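Fatty acid amide hydrolase (Candida albicans, PDB 6KVR) probably hydrolyses fatty acid amides and other monocarboxylic acid amides to the carboxylate and ammonium, as a member of the amidase signature family. Local coordinates at residues D12-Y23 and R405-L415; I339-D350 and A373-P382. One frame throughout, in Å; residues are numbered along the deposited sequence.

How the interactions relate
From the N terminus, the chain first runs through 12-23, which finds its partner, 405-415, nearly four hundred residues later; interaction 1 therefore closes a very long loop and ties the arm leading into helix 20-40 to the end of helix 402-409. In interaction 2, 339-350 pairs with 373-382 after only 22 intervening residues, most of them in helix 357-372. Because 339-382 lies wholly between 23 and 405, the contacts nest and do not cross. They do not touch: their centres lie about 47 Å apart, on opposite sides of the chain's centre. Interaction 1 joins N-terminal and later helical parts; interaction 2 completes one border of the large mixed sheet.

Interaction 1 of 2, residues D12-Y23 and R405-L415; sequences DPLDKYEDSEIY and RKLLSGSNEPL
The ring of Y17 and the aliphatic stem of R405 form the tight part of this contact. R405 CG sits over one ring face, 3.7 Å from the Y17 centroid, as a CH-pi contact, while L408 CD1 meets the ring edge and L415 CD1 presses on Y17 CB. Tyrosine suits the place because it adds a polar end to a broad apolar surface: its OH donates to D12 OD1 at 2.7 Å and takes only a weak, long bond from R405 NH1, whose guanidinium stands at 89° to the ring and is also held by G400 O. N401 is a further partner of D12 OD1. The last turn of helix 402-409 passes Y17, with S409 CA near Y17 O, and N412, with positive phi, turns the chain away. Asparagine suits because its ND2 also gives a weak bond to Y17 O at 3.0 Å. The main chains meet too, D19 N donating to N412 O at 3.2 Å. D19 is also the N-cap of helix 20-40, its OD1 accepting from I22 N. P414 CD lies over the centre of the Y23 ring, 3.8 Å from its centroid, the side chains crossing at about a right angle; proline suits because its own ring holds CD in place. Y23 CG, anti to the backbone N (chi1 174°), brings CD1 within 3.4 Å of E413 CA. The looser side holds exposed K16, merely skirting R405, and I22, whose CG2 comes no closer than 3.7 Å to N412 OD1. On another flank, E18 OE2 accepts from L415 N at 2.6 Å, from above the carboxylate plane.

Interaction 2 of 2, residues I339-D350 and A373-P382; sequences IGDLTVAIIRDD and AGAKIIEFDP
Strands 343-346 and 376-379, joined by helix 357-372, pair in parallel as a beta-alpha-beta unit. A weak bond from K376 N to L342 O begins the ladder, which goes on through V344 N to K376 O (2.8 Å), I378 N to V344 O, I346 N to I378 O and F380 N to I346 O. V344, I346 and I377 point to the face where V367 of the helix packs against I346 and I377, suiting branched aliphatic residues. On the other face T343 CG2 meets I378 CD1, and small A345 leaves room for F380, whose CB lies 3.9 Å from A345 CB. Just past the first strand, R348 grips E379 of the second side-on: R348 NE bonds E379 OE1, and NH2 bonds OE2 at 2.8 Å. Bends at chi2 (-96° in R348, -69° in E379) turn the charged ends together, and N364 takes R348 NH1. I347 CG1 lies alongside F380 CD2, its CD1 meets P382 CB at 3.9 Å, and a water joins R348 N to F380 O. G374, its positive phi favouring glycine, ends the helix in a Schellman motif. The whole is a beta-alpha-beta crossover whose second strand is outermost in the mixed sheet within this chain, the first pairing also with strand 462-466.

Interaction 1 of 2, residues D12-Y23 and R405-L415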
# COMPACT_ATOMS: atom_id res chain seq x y z
N ASP A 12 15.84 -26.22 4.80
CA ASP A 12 16.63 -25.52 5.81
C ASP A 12 17.22 -26.61 6.69
O ASP A 12 16.46 -27.40 7.29
CB ASP A 12 15.77 -24.52 6.60
CG ASP A 12 16.57 -23.67 7.61
OD1 ASP A 12 16.17 -22.49 7.85
OD2 ASP A 12 17.60 -24.16 8.15
N PRO A 13 18.55 -26.72 6.80
CA PRO A 13 19.13 -27.80 7.60
C PRO A 13 18.88 -27.65 9.09
O PRO A 13 18.96 -28.65 9.82
CB PRO A 13 20.62 -27.74 7.26
CG PRO A 13 20.87 -26.34 6.78
CD PRO A 13 19.58 -25.90 6.13
N LEU A 14 18.57 -26.44 9.57
CA LEU A 14 18.18 -26.23 10.97
C LEU A 14 19.31 -26.55 11.94
O LEU A 14 19.09 -27.06 13.04
CB LEU A 14 16.93 -27.04 11.32
CG LEU A 14 15.65 -26.88 10.49
CD1 LEU A 14 14.65 -27.94 10.91
CD2 LEU A 14 15.04 -25.49 10.64
N ASP A 15 20.55 -26.26 11.55
CA ASP A 15 21.71 -26.63 12.36
C ASP A 15 22.37 -25.46 13.07
O ASP A 15 23.36 -25.67 13.77
CB ASP A 15 22.74 -27.37 11.50
CG ASP A 15 23.17 -26.58 10.27
OD1 ASP A 15 22.72 -25.43 10.09
OD2 ASP A 15 23.98 -27.11 9.49
N LYS A 16 21.87 -24.24 12.91
CA LYS A 16 22.42 -23.07 13.57
C LYS A 16 21.36 -22.37 14.39
O LYS A 16 21.34 -21.14 14.48
CB LYS A 16 23.04 -22.10 12.56
CG LYS A 16 24.26 -22.65 11.80
CD LYS A 16 24.99 -21.57 10.96
CE LYS A 16 24.08 -20.94 9.89
NZ LYS A 16 24.82 -20.36 8.72
N TYR A 17 20.44 -23.14 14.99
CA TYR A 17 19.34 -22.59 15.79
C TYR A 17 19.42 -23.00 17.25
O TYR A 17 19.37 -22.14 18.13
CB TYR A 17 17.98 -23.05 15.24
CG TYR A 17 17.57 -22.51 13.90
CD1 TYR A 17 18.12 -23.02 12.73
CD2 TYR A 17 16.60 -21.53 13.79
CE1 TYR A 17 17.73 -22.55 11.49
CE2 TYR A 17 16.19 -21.04 12.55
CZ TYR A 17 16.77 -21.56 11.41
OH TYR A 17 16.39 -21.10 10.17
N GLU A 18 19.49 -24.31 17.53
CA GLU A 18 19.31 -24.88 18.86
C GLU A 18 20.63 -25.18 19.54
O GLU A 18 21.62 -25.54 18.90
CB GLU A 18 18.53 -26.19 18.79
CG GLU A 18 17.07 -26.08 18.50
CD GLU A 18 16.50 -27.44 18.12
OE1 GLU A 18 17.05 -28.06 17.18
OE2 GLU A 18 15.53 -27.90 18.76
N ASP A 19 20.61 -25.11 20.87
CA ASP A 19 21.74 -25.51 21.70
C ASP A 19 21.29 -25.69 23.14
O ASP A 19 21.17 -24.71 23.88
CB ASP A 19 22.87 -24.49 21.64
CG ASP A 19 24.14 -25.00 22.26
OD1 ASP A 19 24.17 -25.18 23.50
OD2 ASP A 19 25.12 -25.23 21.50
N SER A 20 21.05 -26.95 23.54
CA SER A 20 20.37 -27.21 24.80
C SER A 20 21.18 -26.77 26.02
O SER A 20 20.60 -26.43 27.06
CB SER A 20 20.01 -28.69 24.92
OG SER A 20 19.11 -28.87 26.01
N GLU A 21 22.51 -26.76 25.92
CA GLU A 21 23.30 -26.33 27.07
C GLU A 21 23.15 -24.83 27.30
O GLU A 21 22.86 -24.39 28.42
CB GLU A 21 24.77 -26.70 26.87
CG GLU A 21 25.69 -26.21 27.98
CD GLU A 21 27.16 -26.44 27.67
OE1 GLU A 21 27.45 -27.20 26.72
OE2 GLU A 21 28.02 -25.87 28.38
N ILE A 22 23.30 -24.03 26.24
CA ILE A 22 23.19 -22.58 26.37
C ILE A 22 21.78 -22.18 26.79
O ILE A 22 21.60 -21.32 27.67
CB ILE A 22 23.61 -21.88 25.07
CG1 ILE A 22 25.09 -22.14 24.78
CG2 ILE A 22 23.34 -20.37 25.16
CD1 ILE A 22 25.58 -21.54 23.46
N TYR A 23 20.76 -22.80 26.19
CA TYR A 23 19.38 -22.48 26.59
C TYR A 23 19.16 -22.80 28.06
O TYR A 23 18.61 -21.97 28.80
CB TYR A 23 18.38 -23.24 25.70
CG TYR A 23 16.93 -23.09 26.13
CD1 TYR A 23 16.20 -21.95 25.80
CD2 TYR A 23 16.28 -24.09 26.88
CE1 TYR A 23 14.85 -21.81 26.18
CE2 TYR A 23 14.94 -23.96 27.26
CZ TYR A 23 14.24 -22.81 26.91
OH TYR A 23 12.91 -22.65 27.30
N ARG A 405 15.87 -17.00 12.20
CA ARG A 405 17.07 -17.63 12.77
C ARG A 405 17.75 -16.71 13.80
O ARG A 405 18.19 -17.18 14.85
CB ARG A 405 18.05 -18.01 11.66
CG ARG A 405 19.14 -19.01 12.10
CD ARG A 405 19.81 -19.67 10.90
NE ARG A 405 20.24 -18.66 9.94
CZ ARG A 405 19.65 -18.43 8.78
NH1 ARG A 405 18.64 -19.18 8.35
NH2 ARG A 405 20.06 -17.41 8.03
N LYS A 406 17.83 -15.41 13.52
CA LYS A 406 18.43 -14.50 14.49
C LYS A 406 17.66 -14.48 15.80
O LYS A 406 18.26 -14.53 16.88
CB LYS A 406 18.53 -13.09 13.91
CG LYS A 406 19.20 -12.13 14.87
CD LYS A 406 18.51 -10.77 14.87
CE LYS A 406 19.04 -9.89 13.75
NZ LYS A 406 20.49 -9.63 13.90
N LEU A 407 16.33 -14.40 15.72
CA LEU A 407 15.55 -14.33 16.96
C LEU A 407 15.56 -15.66 17.71
O LEU A 407 15.53 -15.67 18.93
CB LEU A 407 14.12 -13.89 16.66
CG LEU A 407 14.02 -12.46 16.11
CD1 LEU A 407 12.80 -12.32 15.22
CD2 LEU A 407 13.99 -11.43 17.25
N LEU A 408 15.61 -16.79 16.99
CA LEU A 408 15.60 -18.09 17.65
C LEU A 408 16.96 -18.46 18.21
O LEU A 408 17.05 -18.96 19.34
CB LEU A 408 15.11 -19.17 16.67
CG LEU A 408 13.60 -19.24 16.36
CD1 LEU A 408 13.31 -20.13 15.14
CD2 LEU A 408 12.77 -19.68 17.57
N SER A 409 18.04 -18.23 17.45
CA SER A 409 19.39 -18.57 17.91
C SER A 409 19.87 -17.65 19.03
O SER A 409 20.81 -18.02 19.76
CB SER A 409 20.38 -18.54 16.74
OG SER A 409 20.56 -17.21 16.26
N GLY A 410 19.27 -16.46 19.19
CA GLY A 410 19.64 -15.59 20.30
C GLY A 410 19.43 -16.22 21.67
O GLY A 410 20.06 -15.79 22.64
N SER A 411 18.53 -17.20 21.78
CA SER A 411 18.36 -17.94 23.01
C SER A 411 18.70 -19.41 22.88
O SER A 411 18.73 -20.12 23.89
CB SER A 411 16.91 -17.81 23.51
OG SER A 411 16.08 -18.71 22.79
N ASN A 412 18.90 -19.90 21.65
CA ASN A 412 19.16 -21.32 21.39
C ASN A 412 18.04 -22.22 21.90
O ASN A 412 18.26 -23.41 22.17
CB ASN A 412 20.51 -21.72 21.98
CG ASN A 412 21.66 -21.20 21.16
OD1 ASN A 412 22.43 -20.35 21.60
ND2 ASN A 412 21.75 -21.68 19.93
N GLU A 413 16.82 -21.68 22.02
CA GLU A 413 15.67 -22.44 22.51
C GLU A 413 15.35 -23.60 21.57
O GLU A 413 15.59 -23.51 20.36
CB GLU A 413 14.44 -21.53 22.64
CG GLU A 413 13.98 -20.84 21.33
CD GLU A 413 12.59 -20.16 21.46
OE1 GLU A 413 11.59 -20.87 21.74
OE2 GLU A 413 12.50 -18.92 21.29
N PRO A 414 14.79 -24.70 22.10
CA PRO A 414 14.54 -25.87 21.25
C PRO A 414 13.44 -25.58 20.23
O PRO A 414 12.43 -24.94 20.53
CB PRO A 414 14.11 -26.96 22.25
CG PRO A 414 13.70 -26.24 23.48
CD PRO A 414 14.50 -24.97 23.53
N LEU A 415 13.65 -26.08 19.01
CA LEU A 415 12.69 -25.88 17.93
C LEU A 415 11.46 -26.76 18.11
O LEU A 415 11.57 -27.96 18.35
CB LEU A 415 13.36 -26.17 16.60
CG LEU A 415 14.45 -25.16 16.22
CD1 LEU A 415 15.02 -25.48 14.86
CD2 LEU A 415 13.90 -23.74 16.23
O HOH W 1 16.38 -21.99 18.40

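Interaction 2 of 2, residues I339-D350 and A373-P382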
# COMPACT_ATOMS: atom_id res chain seq x y z
N ILE A 339 -30.53 -11.30 1.46
CA ILE A 339 -29.86 -12.46 0.89
C ILE A 339 -30.16 -12.57 -0.60
O ILE A 339 -29.28 -12.93 -1.40
CB ILE A 339 -30.26 -13.74 1.63
CG1 ILE A 339 -29.85 -13.66 3.10
CG2 ILE A 339 -29.58 -14.94 0.98
CD1 ILE A 339 -28.35 -13.71 3.32
N GLY A 340 -31.39 -12.24 -1.00
CA GLY A 340 -31.78 -12.32 -2.40
C GLY A 340 -31.09 -11.31 -3.30
O GLY A 340 -31.21 -11.41 -4.52
N ASP A 341 -30.36 -10.35 -2.72
CA ASP A 341 -29.59 -9.39 -3.50
C ASP A 341 -28.15 -9.83 -3.75
O ASP A 341 -27.45 -9.15 -4.51
CB ASP A 341 -29.59 -8.03 -2.79
CG ASP A 341 -30.96 -7.35 -2.81
OD1 ASP A 341 -31.33 -6.69 -1.81
OD2 ASP A 341 -31.68 -7.48 -3.83
N LEU A 342 -27.70 -10.94 -3.16
CA LEU A 342 -26.29 -11.33 -3.17
C LEU A 342 -25.97 -12.34 -4.26
O LEU A 342 -26.76 -13.25 -4.53
CB LEU A 342 -25.88 -11.92 -1.81
CG LEU A 342 -26.09 -11.09 -0.54
CD1 LEU A 342 -26.15 -11.97 0.69
CD2 LEU A 342 -25.00 -10.05 -0.37
N THR A 343 -24.80 -12.18 -4.88
CA THR A 343 -24.22 -13.21 -5.75
C THR A 343 -22.99 -13.77 -5.04
O THR A 343 -22.07 -13.02 -4.69
CB THR A 343 -23.86 -12.63 -7.11
OG1 THR A 343 -25.04 -12.08 -7.72
CG2 THR A 343 -23.28 -13.71 -8.03
N VAL A 344 -22.97 -15.08 -4.82
CA VAL A 344 -21.92 -15.72 -4.02
C VAL A 344 -21.27 -16.82 -4.85
O VAL A 344 -21.94 -17.76 -5.29
CB VAL A 344 -22.47 -16.29 -2.70
CG1 VAL A 344 -21.32 -16.78 -1.83
CG2 VAL A 344 -23.27 -15.24 -1.95
N ALA A 345 -19.96 -16.71 -5.06
CA ALA A 345 -19.18 -17.79 -5.66
C ALA A 345 -18.70 -18.74 -4.57
O ALA A 345 -18.27 -18.31 -3.49
CB ALA A 345 -17.99 -17.22 -6.44
N ILE A 346 -18.80 -20.04 -4.83
CA ILE A 346 -18.55 -21.07 -3.84
C ILE A 346 -17.28 -21.82 -4.23
O ILE A 346 -17.15 -22.28 -5.37
CB ILE A 346 -19.73 -22.05 -3.71
CG1 ILE A 346 -21.05 -21.29 -3.62
CG2 ILE A 346 -19.55 -22.96 -2.48
CD1 ILE A 346 -21.17 -20.43 -2.37
N ILE A 347 -16.36 -21.96 -3.28
CA ILE A 347 -15.20 -22.82 -3.44
C ILE A 347 -15.49 -24.09 -2.63
O ILE A 347 -15.49 -24.05 -1.40
CB ILE A 347 -13.90 -22.13 -2.99
CG1 ILE A 347 -13.55 -21.00 -3.97
CG2 ILE A 347 -12.74 -23.13 -2.90
CD1 ILE A 347 -12.30 -20.21 -3.57
N ARG A 348 -15.77 -25.19 -3.33
CA ARG A 348 -15.94 -26.48 -2.66
C ARG A 348 -14.63 -27.20 -2.40
O ARG A 348 -14.58 -28.08 -1.53
CB ARG A 348 -16.84 -27.41 -3.48
CG ARG A 348 -18.10 -26.77 -4.01
CD ARG A 348 -19.24 -27.07 -3.09
NE ARG A 348 -20.52 -26.60 -3.60
CZ ARG A 348 -21.68 -26.96 -3.08
NH1 ARG A 348 -21.74 -27.80 -2.06
NH2 ARG A 348 -22.80 -26.44 -3.58
N ASP A 349 -13.59 -26.85 -3.16
CA ASP A 349 -12.30 -27.53 -3.15
C ASP A 349 -11.32 -26.59 -3.83
O ASP A 349 -11.54 -26.20 -4.98
CB ASP A 349 -12.40 -28.89 -3.87
CG ASP A 349 -11.11 -29.71 -3.82
OD1 ASP A 349 -10.03 -29.26 -4.29
OD2 ASP A 349 -11.17 -30.85 -3.30
N ASP A 350 -10.25 -26.19 -3.14
CA ASP A 350 -9.34 -25.22 -3.72
C ASP A 350 -8.42 -25.83 -4.77
O ASP A 350 -7.53 -25.12 -5.27
CB ASP A 350 -8.51 -24.53 -2.62
CG ASP A 350 -7.46 -25.45 -2.00
OD1 ASP A 350 -7.58 -26.69 -2.09
OD2 ASP A 350 -6.51 -24.90 -1.40
N ALA A 373 -32.90 -18.85 0.23
CA ALA A 373 -33.29 -17.47 0.51
C ALA A 373 -33.19 -16.57 -0.72
O ALA A 373 -33.40 -15.35 -0.59
CB ALA A 373 -32.45 -16.91 1.66
N GLY A 374 -32.87 -17.12 -1.88
CA GLY A 374 -32.88 -16.36 -3.12
C GLY A 374 -31.55 -15.86 -3.67
O GLY A 374 -31.56 -15.02 -4.58
N ALA A 375 -30.42 -16.34 -3.16
CA ALA A 375 -29.13 -15.83 -3.63
C ALA A 375 -28.71 -16.51 -4.92
O ALA A 375 -28.89 -17.72 -5.09
CB ALA A 375 -28.04 -16.02 -2.57
N LYS A 376 -28.15 -15.73 -5.84
CA LYS A 376 -27.48 -16.30 -7.00
C LYS A 376 -26.14 -16.89 -6.56
O LYS A 376 -25.27 -16.16 -6.07
CB LYS A 376 -27.29 -15.23 -8.08
CG LYS A 376 -26.70 -15.73 -9.40
CD LYS A 376 -26.25 -14.54 -10.25
CE LYS A 376 -26.17 -14.83 -11.75
NZ LYS A 376 -25.11 -15.82 -12.12
N ILE A 377 -25.98 -18.20 -6.71
CA ILE A 377 -24.72 -18.85 -6.36
C ILE A 377 -24.04 -19.29 -7.66
O ILE A 377 -24.70 -19.70 -8.62
CB ILE A 377 -24.89 -20.04 -5.40
CG1 ILE A 377 -25.49 -21.24 -6.11
CG2 ILE A 377 -25.73 -19.67 -4.16
CD1 ILE A 377 -24.84 -22.53 -5.69
N ILE A 378 -22.72 -19.17 -7.68
CA ILE A 378 -21.89 -19.60 -8.79
C ILE A 378 -20.94 -20.66 -8.24
O ILE A 378 -20.29 -20.43 -7.22
CB ILE A 378 -21.09 -18.42 -9.39
CG1 ILE A 378 -22.03 -17.37 -9.99
CG2 ILE A 378 -20.08 -18.90 -10.41
CD1 ILE A 378 -21.31 -16.12 -10.45
N GLU A 379 -20.89 -21.83 -8.89
CA GLU A 379 -19.94 -22.86 -8.51
C GLU A 379 -18.60 -22.52 -9.15
O GLU A 379 -18.50 -22.37 -10.38
CB GLU A 379 -20.42 -24.26 -8.91
CG GLU A 379 -21.67 -24.74 -8.17
CD GLU A 379 -21.45 -25.06 -6.67
OE1 GLU A 379 -20.35 -25.50 -6.28
OE2 GLU A 379 -22.41 -24.89 -5.88
N PHE A 380 -17.57 -22.36 -8.32
CA PHE A 380 -16.35 -21.65 -8.68
C PHE A 380 -15.15 -22.57 -8.50
O PHE A 380 -14.89 -23.04 -7.39
CB PHE A 380 -16.22 -20.39 -7.81
CG PHE A 380 -15.00 -19.57 -8.09
CD1 PHE A 380 -14.57 -19.36 -9.39
CD2 PHE A 380 -14.32 -18.95 -7.05
CE1 PHE A 380 -13.46 -18.57 -9.64
CE2 PHE A 380 -13.21 -18.16 -7.29
CZ PHE A 380 -12.78 -17.97 -8.58
N ASP A 381 -14.43 -22.82 -9.59
CA ASP A 381 -13.20 -23.60 -9.57
C ASP A 381 -12.03 -22.62 -9.57
O ASP A 381 -11.63 -22.14 -10.64
CB ASP A 381 -13.15 -24.54 -10.78
CG ASP A 381 -12.04 -25.57 -10.68
OD1 ASP A 381 -11.14 -25.43 -9.82
OD2 ASP A 381 -12.07 -26.53 -11.48
N PRO A 382 -11.45 -22.29 -8.42
CA PRO A 382 -10.57 -21.11 -8.33
C PRO A 382 -9.25 -21.34 -9.05
O PRO A 382 -8.60 -22.37 -8.86
CB PRO A 382 -10.36 -20.95 -6.82
CG PRO A 382 -10.51 -22.33 -6.28
CD PRO A 382 -11.58 -22.98 -7.13
O HOH W 2 -15.17 -25.22 -5.89
O HOH W 3 -11.16 -26.92 -7.31